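Local coordinates for peptide ABC transporter, peptide-binding protein (Thermus thermophilus, PDB 2D5W) that binds oligopeptides, here a pentapeptide, and probably hands them to an ABC transporter for uptake across the membrane, at residues Ile306-Phe311 / Arg326-Ile331; Ala379-Met384 / Ile432-Lys437; Ile393-Val398 / Thr402-Ile407; Ser477-Lys482 / Leu542-Leu547. One frame throughout, in Å; residues are numbered along the deposited sequence.

Contact 1: residues Ile306-Phe311 / Arg326-Ile331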
loop_
_atom_site.group_PDB
_atom_site.type_symbol
_atom_site.label_atom_id
_atom_site.label_comp_id
_atom_site.label_asym_id
_atom_site.label_seq_id
_atom_site.Cartn_x
_atom_site.Cartn_y
_atom_site.Cartn_z
ATOM N N ILE A 306 1.604 -14.605 -0.543
ATOM C CA ILE A 306 2.020 -14.983 -1.881
ATOM C C ILE A 306 0.800 -14.974 -2.790
ATOM O O ILE A 306 -0.119 -15.778 -2.619
ATOM C CB ILE A 306 2.656 -16.394 -1.920
ATOM C CG1 ILE A 306 3.814 -16.469 -0.920
ATOM C CG2 ILE A 306 3.163 -16.693 -3.331
ATOM C CD1 ILE A 306 4.551 -17.802 -0.916
ATOM N N ASP A 307 0.770 -14.041 -3.733
ATOM C CA ASP A 307 -0.329 -13.999 -4.677
ATOM C C ASP A 307 -0.099 -15.092 -5.709
ATOM O O ASP A 307 1.039 -15.511 -5.955
ATOM C CB ASP A 307 -0.430 -12.624 -5.332
ATOM C CG ASP A 307 -1.221 -11.653 -4.486
ATOM O OD1 ASP A 307 -0.656 -10.621 -4.069
ATOM O OD2 ASP A 307 -2.413 -11.936 -4.224
ATOM N N ILE A 308 -1.198 -15.553 -6.295
ATOM C CA ILE A 308 -1.188 -16.633 -7.270
ATOM C C ILE A 308 -1.961 -16.215 -8.512
ATOM O O ILE A 308 -3.113 -15.796 -8.410
ATOM C CB ILE A 308 -1.885 -17.884 -6.687
ATOM C CG1 ILE A 308 -1.220 -18.299 -5.369
ATOM C CG2 ILE A 308 -1.880 -19.013 -7.708
ATOM C CD1 ILE A 308 0.186 -18.820 -5.509
ATOM N N ASN A 309 -1.333 -16.321 -9.677
ATOM C CA ASN A 309 -2.014 -15.970 -10.915
ATOM C C ASN A 309 -3.056 -17.055 -11.195
ATOM O O ASN A 309 -2.704 -18.222 -11.360
ATOM C CB ASN A 309 -1.019 -15.909 -12.072
ATOM C CG ASN A 309 -1.650 -15.401 -13.351
ATOM O OD1 ASN A 309 -2.846 -15.578 -13.569
ATOM N ND2 ASN A 309 -0.852 -14.780 -14.209
ATOM N N LYS A 310 -4.330 -16.673 -11.235
ATOM C CA LYS A 310 -5.404 -17.628 -11.489
ATOM C C LYS A 310 -6.136 -17.331 -12.793
ATOM O O LYS A 310 -7.240 -17.838 -13.023
ATOM C CB LYS A 310 -6.390 -17.620 -10.316
ATOM C CG LYS A 310 -5.758 -18.028 -8.989
ATOM C CD LYS A 310 -6.710 -17.825 -7.814
ATOM C CE LYS A 310 -7.019 -16.351 -7.572
ATOM N NZ LYS A 310 -5.806 -15.567 -7.191
ATOM N N PHE A 311 -5.527 -16.512 -13.648
ATOM C CA PHE A 311 -6.143 -16.168 -14.929
ATOM C C PHE A 311 -6.032 -17.322 -15.911
ATOM O O PHE A 311 -4.944 -17.659 -16.375
ATOM C CB PHE A 311 -5.494 -14.921 -15.529
ATOM C CG PHE A 311 -5.824 -13.656 -14.797
ATOM C CD1 PHE A 311 -4.976 -13.156 -13.815
ATOM C CD2 PHE A 311 -6.997 -12.969 -15.083
ATOM C CE1 PHE A 311 -5.294 -11.988 -13.128
ATOM C CE2 PHE A 311 -7.324 -11.802 -14.403
ATOM C CZ PHE A 311 -6.471 -11.309 -13.425
ATOM N N ARG A 326 -7.448 -26.854 -4.965
ATOM C CA ARG A 326 -6.665 -27.979 -4.464
ATOM C C ARG A 326 -5.168 -27.752 -4.658
ATOM O O ARG A 326 -4.360 -28.150 -3.821
ATOM C CB ARG A 326 -7.097 -29.277 -5.154
ATOM C CG ARG A 326 -8.485 -29.764 -4.748
ATOM C CD ARG A 326 -8.914 -30.973 -5.569
ATOM N NE ARG A 326 -9.097 -30.625 -6.974
ATOM C CZ ARG A 326 -9.286 -31.509 -7.949
ATOM N NH1 ARG A 326 -9.442 -31.089 -9.197
ATOM N NH2 ARG A 326 -9.310 -32.807 -7.680
ATOM N N THR A 327 -4.801 -27.104 -5.757
ATOM C CA THR A 327 -3.397 -26.826 -6.035
ATOM C C THR A 327 -2.847 -25.812 -5.037
ATOM O O THR A 327 -1.724 -25.944 -4.548
ATOM C CB THR A 327 -3.217 -26.254 -7.448
ATOM O OG1 THR A 327 -3.854 -27.123 -8.391
ATOM C CG2 THR A 327 -1.740 -26.131 -7.796
ATOM N N ARG A 328 -3.650 -24.795 -4.738
ATOM C CA ARG A 328 -3.238 -23.752 -3.813
ATOM C C ARG A 328 -3.146 -24.305 -2.392
ATOM O O ARG A 328 -2.233 -23.955 -1.638
ATOM C CB ARG A 328 -4.207 -22.569 -3.921
ATOM C CG ARG A 328 -4.305 -22.060 -5.363
ATOM C CD ARG A 328 -5.012 -20.724 -5.478
ATOM N NE ARG A 328 -6.422 -20.761 -5.098
ATOM C CZ ARG A 328 -7.430 -21.007 -5.929
ATOM N NH1 ARG A 328 -8.675 -21.007 -5.471
ATOM N NH2 ARG A 328 -7.207 -21.253 -7.212
ATOM N N GLN A 329 -4.074 -25.188 -2.036
ATOM C CA GLN A 329 -4.057 -25.814 -0.720
ATOM C C GLN A 329 -2.818 -26.710 -0.607
ATOM O O GLN A 329 -2.161 -26.746 0.433
ATOM C CB GLN A 329 -5.319 -26.652 -0.514
ATOM C CG GLN A 329 -6.609 -25.852 -0.577
ATOM C CD GLN A 329 -7.838 -26.729 -0.476
ATOM O OE1 GLN A 329 -7.835 -27.867 -0.939
ATOM N NE2 GLN A 329 -8.900 -26.200 0.114
ATOM N N ALA A 330 -2.498 -27.426 -1.685
ATOM C CA ALA A 330 -1.336 -28.309 -1.692
ATOM C C ALA A 330 -0.062 -27.509 -1.457
ATOM O O ALA A 330 0.779 -27.885 -0.638
ATOM C CB ALA A 330 -1.248 -29.051 -3.025
ATOM N N ILE A 331 0.086 -26.405 -2.179
ATOM C CA ILE A 331 1.272 -25.579 -2.019
ATOM C C ILE A 331 1.389 -25.069 -0.585
ATOM O O ILE A 331 2.468 -25.123 0.005
ATOM C CB ILE A 331 1.264 -24.381 -3.000
ATOM C CG1 ILE A 331 1.399 -24.890 -4.441
ATOM C CG2 ILE A 331 2.413 -23.423 -2.671
ATOM C CD1 ILE A 331 1.225 -23.811 -5.500
#

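Contact 2: residues Ala379-Met384 / Ile432-Lys437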
loop_
_atom_site.group_PDB
_atom_site.type_symbol
_atom_site.label_atom_id
_atom_site.label_comp_id
_atom_site.label_asym_id
_atom_site.label_seq_id
_atom_site.Cartn_x
_atom_site.Cartn_y
_atom_site.Cartn_z
ATOM N N ALA A 379 -0.821 -35.864 -1.767
ATOM C CA ALA A 379 -2.106 -36.486 -2.072
ATOM C C ALA A 379 -2.972 -35.588 -2.955
ATOM O O ALA A 379 -3.592 -36.054 -3.909
ATOM C CB ALA A 379 -2.844 -36.817 -0.781
ATOM N N LEU A 380 -3.016 -34.297 -2.632
ATOM C CA LEU A 380 -3.805 -33.346 -3.408
ATOM C C LEU A 380 -3.308 -33.252 -4.844
ATOM O O LEU A 380 -4.097 -33.262 -5.786
ATOM C CB LEU A 380 -3.752 -31.962 -2.756
ATOM C CG LEU A 380 -4.621 -31.789 -1.509
ATOM C CD1 LEU A 380 -4.172 -30.568 -0.723
ATOM C CD2 LEU A 380 -6.081 -31.668 -1.922
ATOM N N LEU A 381 -1.992 -33.168 -5.009
ATOM C CA LEU A 381 -1.414 -33.067 -6.340
ATOM C C LEU A 381 -1.601 -34.351 -7.143
ATOM O O LEU A 381 -1.825 -34.307 -8.350
ATOM C CB LEU A 381 0.068 -32.701 -6.234
ATOM C CG LEU A 381 0.307 -31.305 -5.643
ATOM C CD1 LEU A 381 1.767 -31.148 -5.272
ATOM C CD2 LEU A 381 -0.122 -30.238 -6.641
ATOM N N ALA A 382 -1.521 -35.495 -6.471
ATOM C CA ALA A 382 -1.697 -36.777 -7.146
ATOM C C ALA A 382 -3.118 -36.889 -7.688
ATOM O O ALA A 382 -3.341 -37.425 -8.774
ATOM C CB ALA A 382 -1.415 -37.919 -6.185
ATOM N N GLU A 383 -4.078 -36.373 -6.928
ATOM C CA GLU A 383 -5.478 -36.417 -7.327
ATOM C C GLU A 383 -5.707 -35.660 -8.632
ATOM O O GLU A 383 -6.676 -35.920 -9.346
ATOM C CB GLU A 383 -6.355 -35.823 -6.221
ATOM C CG GLU A 383 -7.850 -35.909 -6.487
ATOM C CD GLU A 383 -8.675 -35.348 -5.343
ATOM O OE1 GLU A 383 -9.921 -35.362 -5.443
ATOM O OE2 GLU A 383 -8.080 -34.893 -4.344
ATOM N N MET A 384 -4.814 -34.728 -8.946
ATOM C CA MET A 384 -4.949 -33.947 -10.167
ATOM C C MET A 384 -4.084 -34.435 -11.327
ATOM O O MET A 384 -3.845 -33.701 -12.288
ATOM C CB MET A 384 -4.681 -32.469 -9.872
ATOM C CG MET A 384 -5.757 -31.853 -8.984
ATOM S SD MET A 384 -5.522 -30.106 -8.628
ATOM C CE MET A 384 -4.152 -30.193 -7.463
ATOM N N ILE A 432 8.349 -32.665 -2.756
ATOM C CA ILE A 432 7.105 -33.185 -3.315
ATOM C C ILE A 432 7.006 -32.991 -4.827
ATOM O O ILE A 432 5.952 -33.214 -5.421
ATOM C CB ILE A 432 5.860 -32.568 -2.641
ATOM C CG1 ILE A 432 5.868 -31.046 -2.796
ATOM C CG2 ILE A 432 5.817 -32.980 -1.179
ATOM C CD1 ILE A 432 4.599 -30.376 -2.312
ATOM N N GLY A 433 8.098 -32.557 -5.447
ATOM C CA GLY A 433 8.095 -32.406 -6.890
ATOM C C GLY A 433 7.745 -31.063 -7.489
ATOM O O GLY A 433 7.437 -30.986 -8.678
ATOM N N ILE A 434 7.762 -30.005 -6.687
ATOM C CA ILE A 434 7.484 -28.682 -7.226
ATOM C C ILE A 434 8.802 -27.925 -7.298
ATOM O O ILE A 434 9.481 -27.743 -6.288
ATOM C CB ILE A 434 6.468 -27.899 -6.358
ATOM C CG1 ILE A 434 5.080 -28.538 -6.482
ATOM C CG2 ILE A 434 6.422 -26.432 -6.800
ATOM C CD1 ILE A 434 3.999 -27.854 -5.658
ATOM N N ALA A 435 9.172 -27.516 -8.508
ATOM C CA ALA A 435 10.401 -26.765 -8.726
ATOM C C ALA A 435 10.042 -25.290 -8.735
ATOM O O ALA A 435 8.969 -24.905 -9.201
ATOM C CB ALA A 435 11.039 -27.162 -10.055
ATOM N N VAL A 436 10.945 -24.470 -8.212
ATOM C CA VAL A 436 10.730 -23.035 -8.145
ATOM C C VAL A 436 11.722 -22.287 -9.023
ATOM O O VAL A 436 12.931 -22.510 -8.939
ATOM C CB VAL A 436 10.877 -22.530 -6.694
ATOM C CG1 VAL A 436 10.865 -21.011 -6.658
ATOM C CG2 VAL A 436 9.751 -23.085 -5.840
ATOM N N LYS A 437 11.205 -21.413 -9.879
ATOM C CA LYS A 437 12.062 -20.610 -10.734
ATOM C C LYS A 437 12.030 -19.202 -10.163
ATOM O O LYS A 437 11.032 -18.488 -10.285
ATOM C CB LYS A 437 11.560 -20.599 -12.177
ATOM C CG LYS A 437 12.452 -19.793 -13.113
ATOM C CD LYS A 437 11.957 -19.842 -14.549
ATOM C CE LYS A 437 12.878 -19.063 -15.477
ATOM N NZ LYS A 437 12.982 -17.629 -15.090
#

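Contact 3: residues Ile393-Val398 / Thr402-Ile407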
loop_
_atom_site.group_PDB
_atom_site.type_symbol
_atom_site.label_atom_id
_atom_site.label_comp_id
_atom_site.label_asym_id
_atom_site.label_seq_id
_atom_site.Cartn_x
_atom_site.Cartn_y
_atom_site.Cartn_z
ATOM N N ILE A 393 10.668 -33.903 -10.428
ATOM C CA ILE A 393 9.665 -32.847 -10.539
ATOM C C ILE A 393 8.386 -33.368 -11.192
ATOM O O ILE A 393 8.430 -34.084 -12.195
ATOM C CB ILE A 393 10.235 -31.653 -11.345
ATOM C CG1 ILE A 393 11.477 -31.103 -10.631
ATOM C CG2 ILE A 393 9.178 -30.570 -11.521
ATOM C CD1 ILE A 393 11.262 -30.736 -9.168
ATOM N N LEU A 394 7.245 -33.007 -10.614
ATOM C CA LEU A 394 5.953 -33.459 -11.118
ATOM C C LEU A 394 5.675 -33.097 -12.570
ATOM O O LEU A 394 6.049 -32.022 -13.043
ATOM C CB LEU A 394 4.830 -32.904 -10.241
ATOM C CG LEU A 394 4.842 -33.336 -8.774
ATOM C CD1 LEU A 394 3.830 -32.509 -8.000
ATOM C CD2 LEU A 394 4.533 -34.820 -8.662
ATOM N N GLN A 395 5.002 -34.014 -13.259
ATOM C CA GLN A 395 4.621 -33.844 -14.657
ATOM C C GLN A 395 3.199 -34.357 -14.850
ATOM O O GLN A 395 2.720 -35.192 -14.082
ATOM C CB GLN A 395 5.529 -34.666 -15.584
ATOM C CG GLN A 395 7.004 -34.328 -15.545
ATOM C CD GLN A 395 7.822 -35.212 -16.484
ATOM O OE1 GLN A 395 9.030 -35.032 -16.625
ATOM N NE2 GLN A 395 7.162 -36.170 -17.125
ATOM N N ARG A 396 2.536 -33.849 -15.881
ATOM C CA ARG A 396 1.195 -34.292 -16.241
ATOM C C ARG A 396 0.899 -33.777 -17.643
ATOM O O ARG A 396 1.634 -32.945 -18.175
ATOM C CB ARG A 396 0.142 -33.788 -15.246
ATOM C CG ARG A 396 -0.225 -32.319 -15.348
ATOM C CD ARG A 396 -1.398 -32.011 -14.431
ATOM N NE ARG A 396 -1.819 -30.615 -14.522
ATOM C CZ ARG A 396 -2.933 -30.132 -13.983
ATOM N NH1 ARG A 396 -3.231 -28.846 -14.119
ATOM N NH2 ARG A 396 -3.755 -30.929 -13.312
ATOM N N THR A 397 -0.160 -34.291 -18.256
ATOM C CA THR A 397 -0.522 -33.865 -19.599
ATOM C C THR A 397 -1.734 -32.944 -19.558
ATOM O O THR A 397 -2.716 -33.233 -18.881
ATOM C CB THR A 397 -0.835 -35.079 -20.498
ATOM O OG1 THR A 397 0.293 -35.963 -20.512
ATOM C CG2 THR A 397 -1.133 -34.630 -21.921
ATOM N N VAL A 398 -1.644 -31.827 -20.271
ATOM C CA VAL A 398 -2.731 -30.853 -20.343
ATOM C C VAL A 398 -2.864 -30.426 -21.799
ATOM O O VAL A 398 -1.904 -29.949 -22.403
ATOM C CB VAL A 398 -2.438 -29.607 -19.472
ATOM C CG1 VAL A 398 -3.565 -28.591 -19.613
ATOM C CG2 VAL A 398 -2.282 -30.015 -18.015
ATOM N N THR A 402 2.892 -32.058 -22.537
ATOM C CA THR A 402 3.514 -32.489 -21.294
ATOM C C THR A 402 3.967 -31.261 -20.520
ATOM O O THR A 402 4.789 -30.480 -20.999
ATOM C CB THR A 402 4.725 -33.399 -21.557
ATOM O OG1 THR A 402 4.281 -34.597 -22.201
ATOM C CG2 THR A 402 5.418 -33.758 -20.249
ATOM N N VAL A 403 3.421 -31.093 -19.323
ATOM C CA VAL A 403 3.764 -29.951 -18.490
ATOM C C VAL A 403 4.477 -30.386 -17.216
ATOM O O VAL A 403 4.186 -31.444 -16.649
ATOM C CB VAL A 403 2.501 -29.142 -18.114
ATOM C CG1 VAL A 403 1.792 -28.674 -19.377
ATOM C CG2 VAL A 403 1.572 -29.983 -17.268
ATOM N N ARG A 404 5.425 -29.560 -16.785
ATOM C CA ARG A 404 6.200 -29.816 -15.577
ATOM C C ARG A 404 5.829 -28.789 -14.517
ATOM O O ARG A 404 5.571 -27.626 -14.835
ATOM C CB ARG A 404 7.695 -29.707 -15.872
ATOM C CG ARG A 404 8.217 -30.749 -16.831
ATOM C CD ARG A 404 9.696 -30.553 -17.118
ATOM N NE ARG A 404 10.514 -30.574 -15.908
ATOM C CZ ARG A 404 10.925 -29.491 -15.257
ATOM N NH1 ARG A 404 11.668 -29.615 -14.166
ATOM N NH2 ARG A 404 10.605 -28.282 -15.699
ATOM N N PHE A 405 5.816 -29.209 -13.258
ATOM C CA PHE A 405 5.468 -28.287 -12.192
ATOM C C PHE A 405 6.656 -27.447 -11.738
ATOM O O PHE A 405 7.234 -27.667 -10.671
ATOM C CB PHE A 405 4.851 -29.034 -11.005
ATOM C CG PHE A 405 3.869 -28.205 -10.213
ATOM C CD1 PHE A 405 2.612 -28.711 -9.898
ATOM C CD2 PHE A 405 4.193 -26.915 -9.796
ATOM C CE1 PHE A 405 1.688 -27.946 -9.183
ATOM C CE2 PHE A 405 3.276 -26.143 -9.080
ATOM C CZ PHE A 405 2.023 -26.661 -8.774
ATOM N N GLU A 406 7.028 -26.503 -12.595
ATOM C CA GLU A 406 8.082 -25.541 -12.303
ATOM C C GLU A 406 7.285 -24.248 -12.268
ATOM O O GLU A 406 6.706 -23.839 -13.278
ATOM C CB GLU A 406 9.122 -25.483 -13.419
ATOM C CG GLU A 406 10.195 -24.432 -13.178
ATOM C CD GLU A 406 11.182 -24.327 -14.320
ATOM O OE1 GLU A 406 11.859 -25.333 -14.618
ATOM O OE2 GLU A 406 11.279 -23.237 -14.921
ATOM N N ILE A 407 7.241 -23.616 -11.103
ATOM C CA ILE A 407 6.457 -22.406 -10.931
ATOM C C ILE A 407 7.325 -21.178 -10.683
ATOM O O ILE A 407 8.310 -21.237 -9.947
ATOM C CB ILE A 407 5.454 -22.615 -9.762
ATOM C CG1 ILE A 407 4.477 -21.444 -9.673
ATOM C CG2 ILE A 407 6.207 -22.811 -8.451
ATOM C CD1 ILE A 407 3.329 -21.694 -8.716
HETATM O O HOH W 1 9.754 -33.344 -14.528
#

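Contact 4: residues Ser477-Lys482 / Leu542-Leu547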
loop_
_atom_site.group_PDB
_atom_site.type_symbol
_atom_site.label_atom_id
_atom_site.label_comp_id
_atom_site.label_asym_id
_atom_site.label_seq_id
_atom_site.Cartn_x
_atom_site.Cartn_y
_atom_site.Cartn_z
ATOM N N SER A 477 -11.786 -5.532 -0.841
ATOM C CA SER A 477 -11.631 -5.295 -2.276
ATOM C C SER A 477 -10.422 -5.980 -2.911
ATOM O O SER A 477 -10.395 -6.174 -4.122
ATOM C CB SER A 477 -11.599 -3.791 -2.577
ATOM O OG SER A 477 -10.485 -3.161 -1.983
ATOM N N LEU A 478 -9.425 -6.343 -2.110
ATOM C CA LEU A 478 -8.261 -7.047 -2.646
ATOM C C LEU A 478 -8.690 -8.384 -3.239
ATOM O O LEU A 478 -8.001 -8.950 -4.089
ATOM C CB LEU A 478 -7.231 -7.322 -1.543
ATOM C CG LEU A 478 -6.350 -6.166 -1.067
ATOM C CD1 LEU A 478 -5.452 -6.649 0.062
ATOM C CD2 LEU A 478 -5.509 -5.647 -2.227
ATOM N N PHE A 479 -9.837 -8.887 -2.789
ATOM C CA PHE A 479 -10.320 -10.176 -3.252
ATOM C C PHE A 479 -11.718 -10.202 -3.836
ATOM O O PHE A 479 -12.280 -11.271 -4.058
ATOM C CB PHE A 479 -10.178 -11.195 -2.121
ATOM C CG PHE A 479 -8.757 -11.393 -1.701
ATOM C CD1 PHE A 479 -8.255 -10.793 -0.552
ATOM C CD2 PHE A 479 -7.884 -12.102 -2.519
ATOM C CE1 PHE A 479 -6.905 -10.892 -0.232
ATOM C CE2 PHE A 479 -6.536 -12.205 -2.208
ATOM C CZ PHE A 479 -6.046 -11.597 -1.063
ATOM N N GLN A 480 -12.283 -9.032 -4.102
ATOM C CA GLN A 480 -13.607 -8.976 -4.704
ATOM C C GLN A 480 -13.468 -9.033 -6.212
ATOM O O GLN A 480 -12.511 -8.501 -6.779
ATOM C CB GLN A 480 -14.313 -7.662 -4.387
ATOM C CG GLN A 480 -14.731 -7.456 -2.962
ATOM C CD GLN A 480 -15.383 -6.105 -2.778
ATOM O OE1 GLN A 480 -14.859 -5.092 -3.240
ATOM N NE2 GLN A 480 -16.524 -6.078 -2.102
ATOM N N TYR A 481 -14.415 -9.685 -6.870
ATOM C CA TYR A 481 -14.406 -9.698 -8.321
ATOM C C TYR A 481 -15.162 -8.423 -8.685
ATOM O O TYR A 481 -14.730 -7.645 -9.536
ATOM C CB TYR A 481 -15.146 -10.915 -8.872
ATOM C CG TYR A 481 -15.516 -10.756 -10.329
ATOM C CD1 TYR A 481 -14.539 -10.741 -11.325
ATOM C CD2 TYR A 481 -16.845 -10.570 -10.707
ATOM C CE1 TYR A 481 -14.881 -10.543 -12.666
ATOM C CE2 TYR A 481 -17.196 -10.370 -12.037
ATOM C CZ TYR A 481 -16.212 -10.357 -13.010
ATOM O OH TYR A 481 -16.558 -10.162 -14.327
ATOM N N LYS A 482 -16.282 -8.202 -8.006
ATOM C CA LYS A 482 -17.102 -7.025 -8.244
ATOM C C LYS A 482 -17.769 -6.548 -6.961
ATOM O O LYS A 482 -18.196 -7.356 -6.135
ATOM C CB LYS A 482 -18.184 -7.349 -9.277
ATOM C CG LYS A 482 -19.146 -6.203 -9.570
ATOM C CD LYS A 482 -20.307 -6.661 -10.445
ATOM C CE LYS A 482 -19.825 -7.224 -11.773
ATOM N NZ LYS A 482 -20.958 -7.709 -12.609
ATOM N N LEU A 542 -8.284 -20.085 -0.625
ATOM C CA LEU A 542 -6.898 -19.616 -0.715
ATOM C C LEU A 542 -6.548 -18.894 -2.021
ATOM O O LEU A 542 -5.656 -19.319 -2.760
ATOM C CB LEU A 542 -5.921 -20.780 -0.510
ATOM C CG LEU A 542 -5.885 -21.438 0.870
ATOM C CD1 LEU A 542 -4.904 -22.599 0.828
ATOM C CD2 LEU A 542 -5.479 -20.424 1.935
ATOM N N PRO A 543 -7.247 -17.786 -2.325
ATOM C CA PRO A 543 -6.935 -17.062 -3.564
ATOM C C PRO A 543 -5.489 -16.557 -3.542
ATOM O O PRO A 543 -4.884 -16.320 -4.584
ATOM C CB PRO A 543 -7.972 -15.940 -3.586
ATOM C CG PRO A 543 -8.317 -15.745 -2.139
ATOM C CD PRO A 543 -8.360 -17.150 -1.598
ATOM N N ALA A 544 -4.959 -16.382 -2.336
ATOM C CA ALA A 544 -3.570 -15.981 -2.126
ATOM C C ALA A 544 -3.129 -16.815 -0.930
ATOM O O ALA A 544 -3.967 -17.283 -0.158
ATOM C CB ALA A 544 -3.465 -14.494 -1.805
ATOM N N LEU A 545 -1.825 -17.015 -0.775
ATOM C CA LEU A 545 -1.322 -17.806 0.339
ATOM C C LEU A 545 -0.863 -16.878 1.452
ATOM O O LEU A 545 0.076 -16.101 1.276
ATOM C CB LEU A 545 -0.158 -18.688 -0.119
ATOM C CG LEU A 545 -0.403 -19.518 -1.384
ATOM C CD1 LEU A 545 0.809 -20.393 -1.664
ATOM C CD2 LEU A 545 -1.645 -20.378 -1.212
ATOM N N PRO A 546 -1.536 -16.930 2.610
ATOM C CA PRO A 546 -1.129 -16.056 3.713
ATOM C C PRO A 546 0.146 -16.589 4.355
ATOM O O PRO A 546 0.277 -17.797 4.556
ATOM C CB PRO A 546 -2.328 -16.120 4.652
ATOM C CG PRO A 546 -2.790 -17.549 4.489
ATOM C CD PRO A 546 -2.670 -17.794 2.995
ATOM N N LEU A 547 1.091 -15.703 4.659
ATOM C CA LEU A 547 2.331 -16.145 5.290
ATOM C C LEU A 547 2.404 -15.710 6.754
ATOM O O LEU A 547 2.297 -16.546 7.650
ATOM C CB LEU A 547 3.554 -15.643 4.506
ATOM C CG LEU A 547 3.706 -16.217 3.088
ATOM C CD1 LEU A 547 5.015 -15.730 2.483
ATOM C CD2 LEU A 547 3.674 -17.745 3.123
#

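Contact 1: residues Ile306-Phe311 / Arg326-Ile331
Lys310, just past the end of strand 293-308, lies across the guanidinium group of Arg328 on helix 325-333. This is a strand-to-helix contact in the family 5 solute-binding fold, at an end of a strand of the mixed sheet. The Lys310 side chain leaves its CB toward the helix. CG comes within 4.0 Å of Arg328 NH2. CD then sits over one face of the guanidinium, 3.5 Å from Arg328 NH2 and offset toward the rim. The chain bends about CG-CD (chi3 -66°) and CD-CE (chi4 -63°), folding NZ back to its own strand. There Lys310 NZ donates to Ile308 O at 3.0 Å and also to the backbone O of Pro543. The two like charges stay apart, with Lys310 NZ 5.6 Å from Arg328 NE. Arg328 is held by other backbone carbonyls: NH2 bonds to Leu322 O and NH1 to Glu541 O. A methionine in place of Lys310 would probably leave Ile308 O and Pro543 O without this shared donor, loosening the tie between the strand end and the Pro543 loop. Next to this pair, the aliphatic part of Arg328 is met by Ile308, whose CG2 lies 4.2 Å from Arg328 CD.

Contact 2: residues Ala379-Met384 / Ile432-Lys437
Leu381 meets Ile432 and Ile434 through methyl groups alone. Its CD1 lies 4.0 Å from Ile434 CD1 and 4.2 Å from Ile432 CD1, so one leucine branch serves both isoleucines. Each isoleucine crosses the leucine at about a right angle. In Ile432, CG1 stands between the backbone N and the carbonyl carbon (chi1 59°), and from there the extended chain carries CD1 to the leucine. Gly433, between the two isoleucines, has positive phi and is the C-prime residue of the Schellman motif that ends helix 416-431. The turn probably lets both isoleucines reach the same methyl. This buried apolar patch is small, and no hydrogen bond crosses it. Away from Leu381, helix 374-383 is open to solvent: Ala379, Ala382 and Glu383 are exposed. On the strand, Lys437 is exposed as well. Around the patch, Leu381 also touches Phe405 of strand 401-410 and Ala330 of helix 325-333. Ile434 packs on Phe405 too, while Ile432 reaches back to Leu374 and Ala377 of helix 374-383.

Contact 3: residues Ile393-Val398 / Thr402-Ile407
Arg396 and Val403 form the hydrogen-bonded pair at the middle of an antiparallel beta hairpin. Val403 N donates to Arg396 O at 2.8 Å, almost straight at 173°, and Arg396 N donates back to Val403 O. A third bond, from Phe405 N to Leu394 O (2.8 Å), comes in tilted from the carbonyl plane. Within the central pair Val403 CG2 touches Arg396 CG at 3.5 Å; it also meets Val398 CG2 at 3.9 Å. On the other face, Gln395 CG lies 4.0 Å from Arg404 CG. Farther along, Ile393 CG2 packs near Arg404 NH1. A water joins the two segments, 2.8 Å from Ile393 O and accepting from Arg404 NE. The arginine ends are held largely from outside the hairpin. Arg396 bonds to Asp319 O and Met384 O, whereas Arg404 pairs with Asp391 and forms a salt bridge, weakly hydrogen-bonded, to Glu406 of its own segment. The backbone bonds set the strand pairing. Carboxylates probably balance the Arg404 charge, while neutral carbonyls would offset Arg396 only in part.

Contact 4: residues Ser477-Lys482 / Leu542-Leu547
The Phe479 ring meets Pro543 and Ala544 obliquely, so neither partner lies squarely on a face or at an edge. The rings of Trp538 and Trp355 each pack edge-to-face with it. The contact joins a loop after strand 463-469 to the start of strand 544-557, inside the solute-binding fold. The main touch is Phe479 CD2 with Pro543 CG, at 3.7 Å. Phe479 CE2 is next, 3.9 Å from Ala544 CB. One side of the ring thus runs from the proline to the alanine. The side chain crosses the proline ring at about a right angle. CB of Phe479 points toward the 542-547 segment, and with CG anti to the carbonyl carbon (chi1 -62°) the ring reaches Pro543. All three residues are buried, and the contact between the segments is purely apolar. Replacing Phe479 with an alanine would probably open a gap between Pro543 and the two tryptophans. The neighbouring Leu478 packs on the bound peptide, so this loop also borders the ligand. At the far end of the ring, the tip atom Phe479 CZ is 4.0 Å from Ala544 CB.

Overall arrangement
From the N terminus, contact 1 comes first and closes a short loop between strand 293-308 and helix 325-333. Contact 2 follows, closing a longer loop from helix 374-383 to the start of strand 435-438. The hairpin of contact 3 is nested inside that loop. Contact 4 comes last and closes the long, partly helical excursion between the 477-482 loop and strand 544-557. Contacts 1, 2 and 4 are in series, and none cross. All four reach one mixed sheet. Contacts 2 and 3 meet where Gly433 O probably bonds to Leu394 N. Contacts 1 and 4 meet along neighbouring strands, at Ile306 and Leu545. Contact 4 touches neither contact 2 nor contact 3; contact 1 touches all the others.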